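Local coordinates for protein lactaldehyde dehydrogenase (PDB 3PQA) that oxidises lactaldehyde to lactate with NAD as the preferred acceptor, a step in the biosynthesis of coenzyme F420, working as a homotetramer, at residues M63-Q68 and I174-I179; K72-A77 and K86-A91; K78-D83 and V93-S98. One frame throughout, in Å; residues are numbered along the deposited sequence.

The three contacts follow the N-terminal helices as they pack on one another and on helix 171-186 of the NAD-binding domain. Contact 1 joins helix 55-71 to helix 171-186 and closes a long loop of chain, inside which contacts 2 and 3 are nested. Those two share helices 73-84 and 88-111, their segments alternate along the chain, and their centres lie only about 4 Å apart, so they are successive levels of one interface. Contact 1 is centred about 15 Å from contact 2 and 13 Å from contact 3; Glu175 bridges the distance, packing on Leu76 and Ile79. Helix 171-186 thus touches both helix 55-71 and helix 73-84, tying local helix pairing to the nucleotide-binding fold.

Contact 1 of 3, residues M63-Q68 and I174-I179; sequences MNIAKQ and IELAKI
The flat carboxamide of Gln68 lies with one face on Ile179, whose CG2 methyl sits almost directly over the amide carbon CD at 3.7 Å. At its nitrogen edge NE2 has two acceptors. Ile179 O takes one bond at 2.9 Å, bent to 137° at the hydrogen and displaced from the amide plane toward the isoleucine face. Asn64 OD1, one helical turn back, takes the other, also 2.9 Å from NE2, but displaced toward the opposite face; the donor in turn stands above the Asn64 carbonyl plane. At the oxygen edge Asn182 donates to OE1, so both ends of the amide are engaged and its rotation is fixed. The reach comes from a chain extended beyond CG (chi2 -179°), which slides past Ile179 in the opposite direction. With a leucine in its place the amide is gone, and the Asn64 and Asn182 side chains would probably be left without this partner and freer to turn.

Deeper in, the contact turns apolar. Ile65 and Ile179 cross obliquely and meet through their CG2 methyls, 3.9 Å apart, each carried on the branch anti to its backbone N. Ile65 CG2 also approaches Leu176 CD1 at 4.2 Å, and helix 145-156 adds Ile155 to this core. The local axes pass 10.2 Å apart at 130°, an oblique, roughly antiparallel crossing. Helix 171-186 is the crossover helix between parallel strands 160-165 and 194-196, and helix 55-71 packs on the outside of this beta-alpha-beta crossover, in the Rossmann-like NAD-binding domain of aldehyde dehydrogenases.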
loop_
_atom_site.group_PDB
_atom_site.type_symbol
_atom_site.label_atom_id
_atom_site.label_comp_id
_atom_site.label_asym_id
_atom_site.label_seq_id
_atom_site.Cartn_x
_atom_site.Cartn_y
_atom_site.Cartn_z
ATOM N N MET B 63 -9.138 7.623 22.224
ATOM C CA MET B 63 -8.962 9.059 22.409
ATOM C C MET B 63 -9.154 9.478 23.862
ATOM O O MET B 63 -8.422 10.343 24.360
ATOM C CB MET B 63 -9.878 9.861 21.480
ATOM C CG MET B 63 -9.455 9.795 20.006
ATOM S SD MET B 63 -7.765 10.357 19.674
ATOM C CE MET B 63 -7.871 12.090 20.040
ATOM N N ASN B 64 -10.104 8.849 24.542
ATOM C CA ASN B 64 -10.354 9.191 25.937
ATOM C C ASN B 64 -9.243 8.712 26.854
ATOM O O ASN B 64 -8.909 9.385 27.807
ATOM C CB ASN B 64 -11.721 8.710 26.420
ATOM C CG ASN B 64 -12.063 9.241 27.813
ATOM O OD1 ASN B 64 -12.003 8.514 28.779
ATOM N ND2 ASN B 64 -12.409 10.518 27.900
ATOM N N ILE B 65 -8.650 7.568 26.542
ATOM C CA ILE B 65 -7.477 7.106 27.287
ATOM C C ILE B 65 -6.360 8.137 27.131
ATOM O O ILE B 65 -5.744 8.558 28.131
ATOM C CB ILE B 65 -7.035 5.692 26.842
ATOM C CG1 ILE B 65 -8.049 4.645 27.341
ATOM C CG2 ILE B 65 -5.637 5.370 27.366
ATOM C CD1 ILE B 65 -7.928 3.289 26.697
ATOM N N ALA B 66 -6.116 8.568 25.893
ATOM C CA ALA B 66 -5.113 9.601 25.648
ATOM C C ALA B 66 -5.421 10.876 26.430
ATOM O O ALA B 66 -4.522 11.491 27.006
ATOM C CB ALA B 66 -5.001 9.907 24.163
ATOM N N LYS B 67 -6.693 11.282 26.436
ATOM C CA LYS B 67 -7.083 12.494 27.140
ATOM C C LYS B 67 -6.783 12.377 28.634
ATOM O O LYS B 67 -6.214 13.292 29.228
ATOM C CB LYS B 67 -8.558 12.816 26.901
ATOM C CG LYS B 67 -9.018 14.120 27.539
ATOM C CD LYS B 67 -10.421 14.467 27.099
ATOM C CE LYS B 67 -10.969 15.648 27.891
ATOM N NZ LYS B 67 -11.554 15.223 29.207
ATOM N N GLN B 68 -7.152 11.251 29.236
ATOM C CA GLN B 68 -6.889 11.043 30.672
ATOM C C GLN B 68 -5.400 11.035 31.041
ATOM O O GLN B 68 -5.012 11.590 32.081
ATOM C CB GLN B 68 -7.512 9.752 31.161
ATOM C CG GLN B 68 -9.037 9.732 31.179
ATOM C CD GLN B 68 -9.522 8.418 31.714
ATOM O OE1 GLN B 68 -9.308 8.103 32.884
ATOM N NE2 GLN B 68 -10.122 7.609 30.851
ATOM N N ILE B 174 -1.071 0.063 36.987
ATOM C CA ILE B 174 -2.297 0.095 37.793
ATOM C C ILE B 174 -3.053 1.394 37.504
ATOM O O ILE B 174 -4.275 1.383 37.346
ATOM C CB ILE B 174 -1.998 -0.091 39.315
ATOM C CG1 ILE B 174 -1.563 -1.536 39.584
ATOM C CG2 ILE B 174 -3.217 0.254 40.153
ATOM C CD1 ILE B 174 -0.804 -1.726 40.917
ATOM N N GLU B 175 -2.315 2.498 37.386
ATOM C CA GLU B 175 -2.920 3.778 37.027
ATOM C C GLU B 175 -3.523 3.771 35.625
ATOM O O GLU B 175 -4.613 4.310 35.416
ATOM C CB GLU B 175 -1.935 4.929 37.185
ATOM C CG GLU B 175 -1.631 5.303 38.662
ATOM C CD GLU B 175 -2.876 5.351 39.538
ATOM O OE1 GLU B 175 -3.784 6.176 39.280
ATOM O OE2 GLU B 175 -2.958 4.537 40.483
ATOM N N LEU B 176 -2.810 3.163 34.676
ATOM C CA LEU B 176 -3.323 3.066 33.302
ATOM C C LEU B 176 -4.592 2.215 33.259
ATOM O O LEU B 176 -5.526 2.532 32.519
ATOM C CB LEU B 176 -2.254 2.518 32.348
ATOM C CG LEU B 176 -2.663 2.320 30.879
ATOM C CD1 LEU B 176 -3.050 3.651 30.229
ATOM C CD2 LEU B 176 -1.533 1.647 30.106
ATOM N N ALA B 177 -4.624 1.142 34.053
ATOM C CA ALA B 177 -5.782 0.245 34.122
ATOM C C ALA B 177 -7.042 0.979 34.602
ATOM O O ALA B 177 -8.128 0.796 34.034
ATOM C CB ALA B 177 -5.482 -0.961 35.012
ATOM N N LYS B 178 -6.886 1.807 35.642
ATOM C CA LYS B 178 -7.962 2.688 36.108
ATOM C C LYS B 178 -8.437 3.626 34.986
ATOM O O LYS B 178 -9.642 3.795 34.780
ATOM C CB LYS B 178 -7.498 3.506 37.314
ATOM C CG LYS B 178 -7.258 2.684 38.568
ATOM C CD LYS B 178 -6.667 3.578 39.647
ATOM C CE LYS B 178 -6.283 2.793 40.885
ATOM N NZ LYS B 178 -5.582 3.698 41.839
ATOM N N ILE B 179 -7.479 4.220 34.267
ATOM C CA ILE B 179 -7.778 5.075 33.106
ATOM C C ILE B 179 -8.567 4.328 32.015
ATOM O O ILE B 179 -9.563 4.849 31.492
ATOM C CB ILE B 179 -6.481 5.709 32.522
ATOM C CG1 ILE B 179 -6.019 6.872 33.408
ATOM C CG2 ILE B 179 -6.675 6.174 31.067
ATOM C CD1 ILE B 179 -4.617 7.378 33.097
#

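Contact 2 of 3, residues K72-A77 and K86-A91; sequences KKEELA and KPIKQA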
loop_
_atom_site.group_PDB
_atom_site.type_symbol
_atom_site.label_atom_id
_atom_site.label_comp_id
_atom_site.label_asym_id
_atom_site.label_seq_id
_atom_site.Cartn_x
_atom_site.Cartn_y
_atom_site.Cartn_z
ATOM N N LYS B 72 -3.368 13.668 33.510
ATOM C CA LYS B 72 -2.631 13.122 34.650
ATOM C C LYS B 72 -1.121 13.062 34.392
ATOM O O LYS B 72 -0.403 12.353 35.100
ATOM C CB LYS B 72 -3.151 11.726 35.000
ATOM C CG LYS B 72 -4.589 11.696 35.524
ATOM C CD LYS B 72 -5.054 10.258 35.791
ATOM C CE LYS B 72 -4.830 9.855 37.239
ATOM N NZ LYS B 72 -5.957 10.326 38.101
ATOM N N LYS B 73 -0.642 13.828 33.410
ATOM C CA LYS B 73 0.745 13.716 32.953
ATOM C C LYS B 73 1.784 13.792 34.080
ATOM O O LYS B 73 2.628 12.903 34.207
ATOM C CB LYS B 73 1.065 14.755 31.878
ATOM C CG LYS B 73 2.386 14.465 31.210
ATOM C CD LYS B 73 2.741 15.423 30.097
ATOM C CE LYS B 73 4.132 15.077 29.574
ATOM N NZ LYS B 73 4.748 16.231 28.850
ATOM N N GLU B 74 1.715 14.844 34.892
ATOM C CA GLU B 74 2.727 15.049 35.946
ATOM C C GLU B 74 2.696 13.937 36.999
ATOM O O GLU B 74 3.750 13.403 37.381
ATOM C CB GLU B 74 2.604 16.442 36.577
ATOM C CG GLU B 74 3.777 16.837 37.496
ATOM C CD GLU B 74 5.161 16.739 36.848
ATOM O OE1 GLU B 74 5.287 16.762 35.602
ATOM O OE2 GLU B 74 6.148 16.657 37.614
ATOM N N GLU B 75 1.492 13.584 37.441
ATOM C CA GLU B 75 1.294 12.486 38.377
ATOM C C GLU B 75 1.890 11.187 37.852
ATOM O O GLU B 75 2.575 10.471 38.591
ATOM C CB GLU B 75 -0.193 12.289 38.684
ATOM C CG GLU B 75 -0.466 11.287 39.805
ATOM C CD GLU B 75 -1.943 10.979 40.005
ATOM O OE1 GLU B 75 -2.242 9.947 40.641
ATOM O OE2 GLU B 75 -2.810 11.760 39.537
ATOM N N LEU B 76 1.625 10.874 36.581
ATOM C CA LEU B 76 2.133 9.631 36.008
ATOM C C LEU B 76 3.655 9.669 35.890
ATOM O O LEU B 76 4.326 8.660 36.136
ATOM C CB LEU B 76 1.475 9.343 34.651
ATOM C CG LEU B 76 -0.033 9.057 34.685
ATOM C CD1 LEU B 76 -0.552 9.004 33.249
ATOM C CD2 LEU B 76 -0.375 7.772 35.429
ATOM N N ALA B 77 4.193 10.833 35.527
ATOM C CA ALA B 77 5.648 11.013 35.448
ATOM C C ALA B 77 6.314 10.782 36.805
ATOM O O ALA B 77 7.375 10.165 36.867
ATOM C CB ALA B 77 6.001 12.390 34.907
ATOM N N LYS B 86 13.060 6.318 37.239
ATOM C CA LYS B 86 13.313 7.027 35.988
ATOM C C LYS B 86 13.417 8.521 36.227
ATOM O O LYS B 86 12.482 9.126 36.734
ATOM C CB LYS B 86 12.191 6.729 34.982
ATOM C CG LYS B 86 12.390 7.431 33.634
ATOM C CD LYS B 86 11.408 6.906 32.581
ATOM C CE LYS B 86 11.689 5.447 32.289
ATOM N NZ LYS B 86 11.203 5.025 30.945
ATOM N N PRO B 87 14.564 9.136 35.872
ATOM C CA PRO B 87 14.672 10.587 36.032
ATOM C C PRO B 87 13.433 11.304 35.510
ATOM O O PRO B 87 12.902 10.950 34.434
ATOM C CB PRO B 87 15.912 10.923 35.212
ATOM C CG PRO B 87 16.772 9.713 35.427
ATOM C CD PRO B 87 15.802 8.569 35.307
ATOM N N ILE B 88 12.960 12.270 36.297
ATOM C CA ILE B 88 11.668 12.928 36.042
ATOM C C ILE B 88 11.542 13.523 34.634
ATOM O O ILE B 88 10.498 13.379 33.998
ATOM C CB ILE B 88 11.285 13.954 37.170
ATOM C CG1 ILE B 88 9.851 14.469 36.992
ATOM C CG2 ILE B 88 12.284 15.111 37.235
ATOM C CD1 ILE B 88 8.760 13.460 37.343
ATOM N N LYS B 89 12.615 14.137 34.128
ATOM C CA LYS B 89 12.606 14.648 32.746
ATOM C C LYS B 89 12.351 13.551 31.693
ATOM O O LYS B 89 11.609 13.763 30.730
ATOM C CB LYS B 89 13.897 15.409 32.446
ATOM C CG LYS B 89 13.996 16.760 33.174
ATOM C CD LYS B 89 15.235 17.559 32.755
ATOM C CE LYS B 89 16.524 16.810 33.099
ATOM N NZ LYS B 89 17.703 17.722 33.176
ATOM N N GLN B 90 12.962 12.383 31.888
ATOM C CA GLN B 90 12.745 11.222 31.020
ATOM C C GLN B 90 11.367 10.595 31.221
ATOM O O GLN B 90 10.762 10.079 30.270
ATOM C CB GLN B 90 13.834 10.180 31.243
ATOM C CG GLN B 90 15.228 10.640 30.820
ATOM C CD GLN B 90 16.288 9.654 31.234
ATOM O OE1 GLN B 90 16.136 8.441 31.047
ATOM N NE2 GLN B 90 17.378 10.165 31.811
ATOM N N ALA B 91 10.872 10.639 32.457
ATOM C CA ALA B 91 9.527 10.157 32.762
ATOM C C ALA B 91 8.471 10.943 31.984
ATOM O O ALA B 91 7.521 10.356 31.453
ATOM C CB ALA B 91 9.266 10.220 34.251
#
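Ile88 and Ala91 are the residues of 86-91 that come down on Ala77, and the segment prepares them in order. Lys86 comes first, its backbone bonded to Leu80 and its NZ salt-bridged to Glu94 and in cation-pi contact with Phe142 and Tyr270. Pro87 follows as the N-cap, and its O accepts the helical bond from Ala91 N. Ile88 then opens the helix. Its CG1 branch runs anti to the backbone N (chi1 -172°), which leaves CG2 between N and the carbonyl carbon; a bend at chi2 to 73° completes the course that brings the CD1 methyl to Ala77. That single methyl does all the work of the side chain here: it lies 3.8 Å from Ala77 CB and 3.6 Å from Ala77 O. The Glu74 side chain crosses that of Ile88 at about a right angle, with OE2 reaching only 4.1 Å from CD1, while the glutamate's charge is spent mainly on a salt bridge from OE1 to Arg92.

One turn further along, Ala91 makes the tightest approach. Its CB stands 3.2 Å from Ala77 O, and the two alanine methyls meet at 4.0 Å. The backbones come correspondingly close, with Ala77 CA and Ala91 CA 4.8 Å apart, a spacing that leaves little room for anything larger than methyl groups at the crossing. These small residues allow the close approach of two consecutive helices of the aldehyde dehydrogenase fold, 73-84 and 88-111, joined by a short loop at 85-87 and packed at a steep angle.

Contact 3 of 3, residues K78-D83 and V93-S98; sequences KILAID and VEVERS
Leu80 lays its CD1 methyl over one face of the Glu94 carboxylate, 3.9 Å from CD and 3.6 Å from OE1. CD2 leans over the same face more loosely, 4.0 Å from OE1, and the two side chains cross at about a right angle. Beside this pair, Val95 adds an apolar flank, its CG2 resting 4.1 Å from Leu80 CD1. The leucine thus points its forked end at two consecutive residues of helix 88-111, touching the polar one through its flat side and the apolar one through a methyl.

Glu94 holds that pose because its chain is fully stretched (chi1 -177°, chi2 -179°) and gripped at both oxygens. Lys86 forms a salt bridge to OE1, approaching from the side of the carboxylate plane that Leu80 does not cover. OE2 accepts from the backbone N atoms of Leu144 and Asn145, at the start of helix 145-156, so a buried charge is met by a lysine and by a helix N-terminus, both of which probably favour the anionic form. The two helices follow each other in the chain and cross steeply, and Glu94 links the pair to the loop running into helix 145-156; its side chain is about 12 Å from that of Cys275, the active-site cysteine inferred from relatives.

Farther out, Pro143 of this loop and Val172 of helix 171-186 also pack on Leu80. Val95 is backed by Leu76, and its carbonyl O receives a bond of 2.7 Å from Ser98 OG, tying that hydroxyl to its own helix one turn back.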
loop_
_atom_site.group_PDB
_atom_site.type_symbol
_atom_site.label_atom_id
_atom_site.label_comp_id
_atom_site.label_asym_id
_atom_site.label_seq_id
_atom_site.Cartn_x
_atom_site.Cartn_y
_atom_site.Cartn_z
ATOM N N LYS B 78 5.684 11.271 37.877
ATOM C CA LYS B 78 6.216 11.093 39.244
ATOM C C LYS B 78 6.233 9.627 39.649
ATOM O O LYS B 78 7.186 9.156 40.275
ATOM C CB LYS B 78 5.412 11.897 40.280
ATOM C CG LYS B 78 5.397 13.402 40.082
ATOM C CD LYS B 78 6.704 14.056 40.473
ATOM C CE LYS B 78 6.495 15.521 40.824
ATOM N NZ LYS B 78 7.827 16.169 40.978
ATOM N N ILE B 79 5.175 8.903 39.282
ATOM C CA ILE B 79 5.117 7.474 39.544
ATOM C C ILE B 79 6.275 6.744 38.850
ATOM O O ILE B 79 6.896 5.871 39.449
ATOM C CB ILE B 79 3.750 6.860 39.159
ATOM C CG1 ILE B 79 2.668 7.325 40.147
ATOM C CG2 ILE B 79 3.830 5.324 39.178
ATOM C CD1 ILE B 79 1.231 7.222 39.611
ATOM N N LEU B 80 6.569 7.106 37.601
ATOM C CA LEU B 80 7.723 6.527 36.908
ATOM C C LEU B 80 9.029 6.803 37.661
ATOM O O LEU B 80 9.872 5.920 37.792
ATOM C CB LEU B 80 7.813 7.019 35.456
ATOM C CG LEU B 80 6.699 6.499 34.533
ATOM C CD1 LEU B 80 6.757 7.212 33.176
ATOM C CD2 LEU B 80 6.826 5.009 34.341
ATOM N N ALA B 81 9.181 8.022 38.159
ATOM C CA ALA B 81 10.384 8.405 38.897
ATOM C C ALA B 81 10.530 7.574 40.164
ATOM O O ALA B 81 11.595 7.012 40.431
ATOM C CB ALA B 81 10.356 9.889 39.231
ATOM N N ILE B 82 9.447 7.485 40.927
ATOM C CA ILE B 82 9.453 6.816 42.223
ATOM C C ILE B 82 9.534 5.289 42.103
ATOM O O ILE B 82 10.282 4.645 42.841
ATOM C CB ILE B 82 8.222 7.277 43.073
ATOM C CG1 ILE B 82 8.384 8.753 43.463
ATOM C CG2 ILE B 82 8.036 6.416 44.321
ATOM C CD1 ILE B 82 7.083 9.438 43.899
ATOM N N ASP B 83 8.780 4.721 41.161
ATOM C CA ASP B 83 8.615 3.269 41.054
ATOM C C ASP B 83 9.664 2.630 40.143
ATOM O O ASP B 83 10.235 1.593 40.480
ATOM C CB ASP B 83 7.181 2.960 40.572
ATOM C CG ASP B 83 6.824 1.480 40.609
ATOM O OD1 ASP B 83 7.499 0.681 41.280
ATOM O OD2 ASP B 83 5.819 1.113 39.951
ATOM N N VAL B 93 8.812 12.581 29.129
ATOM C CA VAL B 93 8.940 12.128 27.750
ATOM C C VAL B 93 8.207 10.800 27.510
ATOM O O VAL B 93 7.423 10.703 26.558
ATOM C CB VAL B 93 10.419 12.114 27.255
ATOM C CG1 VAL B 93 10.524 11.494 25.855
ATOM C CG2 VAL B 93 10.997 13.565 27.238
ATOM N N GLU B 94 8.396 9.806 28.381
ATOM C CA GLU B 94 7.643 8.548 28.227
ATOM C C GLU B 94 6.118 8.786 28.249
ATOM O O GLU B 94 5.379 8.238 27.420
ATOM C CB GLU B 94 8.029 7.476 29.266
ATOM C CG GLU B 94 7.273 6.155 29.013
ATOM C CD GLU B 94 7.551 5.039 29.999
ATOM O OE1 GLU B 94 8.528 5.108 30.777
ATOM O OE2 GLU B 94 6.766 4.061 29.975
ATOM N N VAL B 95 5.657 9.605 29.197
ATOM C CA VAL B 95 4.219 9.894 29.300
ATOM C C VAL B 95 3.696 10.539 28.009
ATOM O O VAL B 95 2.643 10.136 27.497
ATOM C CB VAL B 95 3.838 10.768 30.519
ATOM C CG1 VAL B 95 2.333 10.996 30.526
ATOM C CG2 VAL B 95 4.264 10.113 31.834
ATOM N N GLU B 96 4.437 11.520 27.490
ATOM C CA GLU B 96 4.076 12.187 26.234
ATOM C C GLU B 96 3.999 11.188 25.058
ATOM O O GLU B 96 3.052 11.237 24.251
ATOM C CB GLU B 96 5.045 13.339 25.941
ATOM C CG GLU B 96 4.579 14.304 24.854
ATOM C CD GLU B 96 3.361 15.139 25.255
ATOM O OE1 GLU B 96 3.182 15.428 26.462
ATOM O OE2 GLU B 96 2.590 15.535 24.350
ATOM N N ARG B 97 4.956 10.260 24.979
ATOM C CA ARG B 97 4.917 9.216 23.950
ATOM C C ARG B 97 3.653 8.356 24.052
ATOM O O ARG B 97 3.037 8.016 23.035
ATOM C CB ARG B 97 6.127 8.291 24.041
ATOM C CG ARG B 97 7.432 8.989 24.214
ATOM C CD ARG B 97 8.112 9.204 22.931
ATOM N NE ARG B 97 8.885 8.028 22.542
ATOM C CZ ARG B 97 9.834 8.047 21.610
ATOM N NH1 ARG B 97 10.477 6.935 21.296
ATOM N NH2 ARG B 97 10.147 9.186 20.996
ATOM N N SER B 98 3.298 7.969 25.283
ATOM C CA SER B 98 2.130 7.113 25.500
ATOM C C SER B 98 0.837 7.763 25.019
ATOM O O SER B 98 -0.028 7.068 24.485
ATOM C CB SER B 98 2.042 6.651 26.968
ATOM O OG SER B 98 1.536 7.669 27.812
#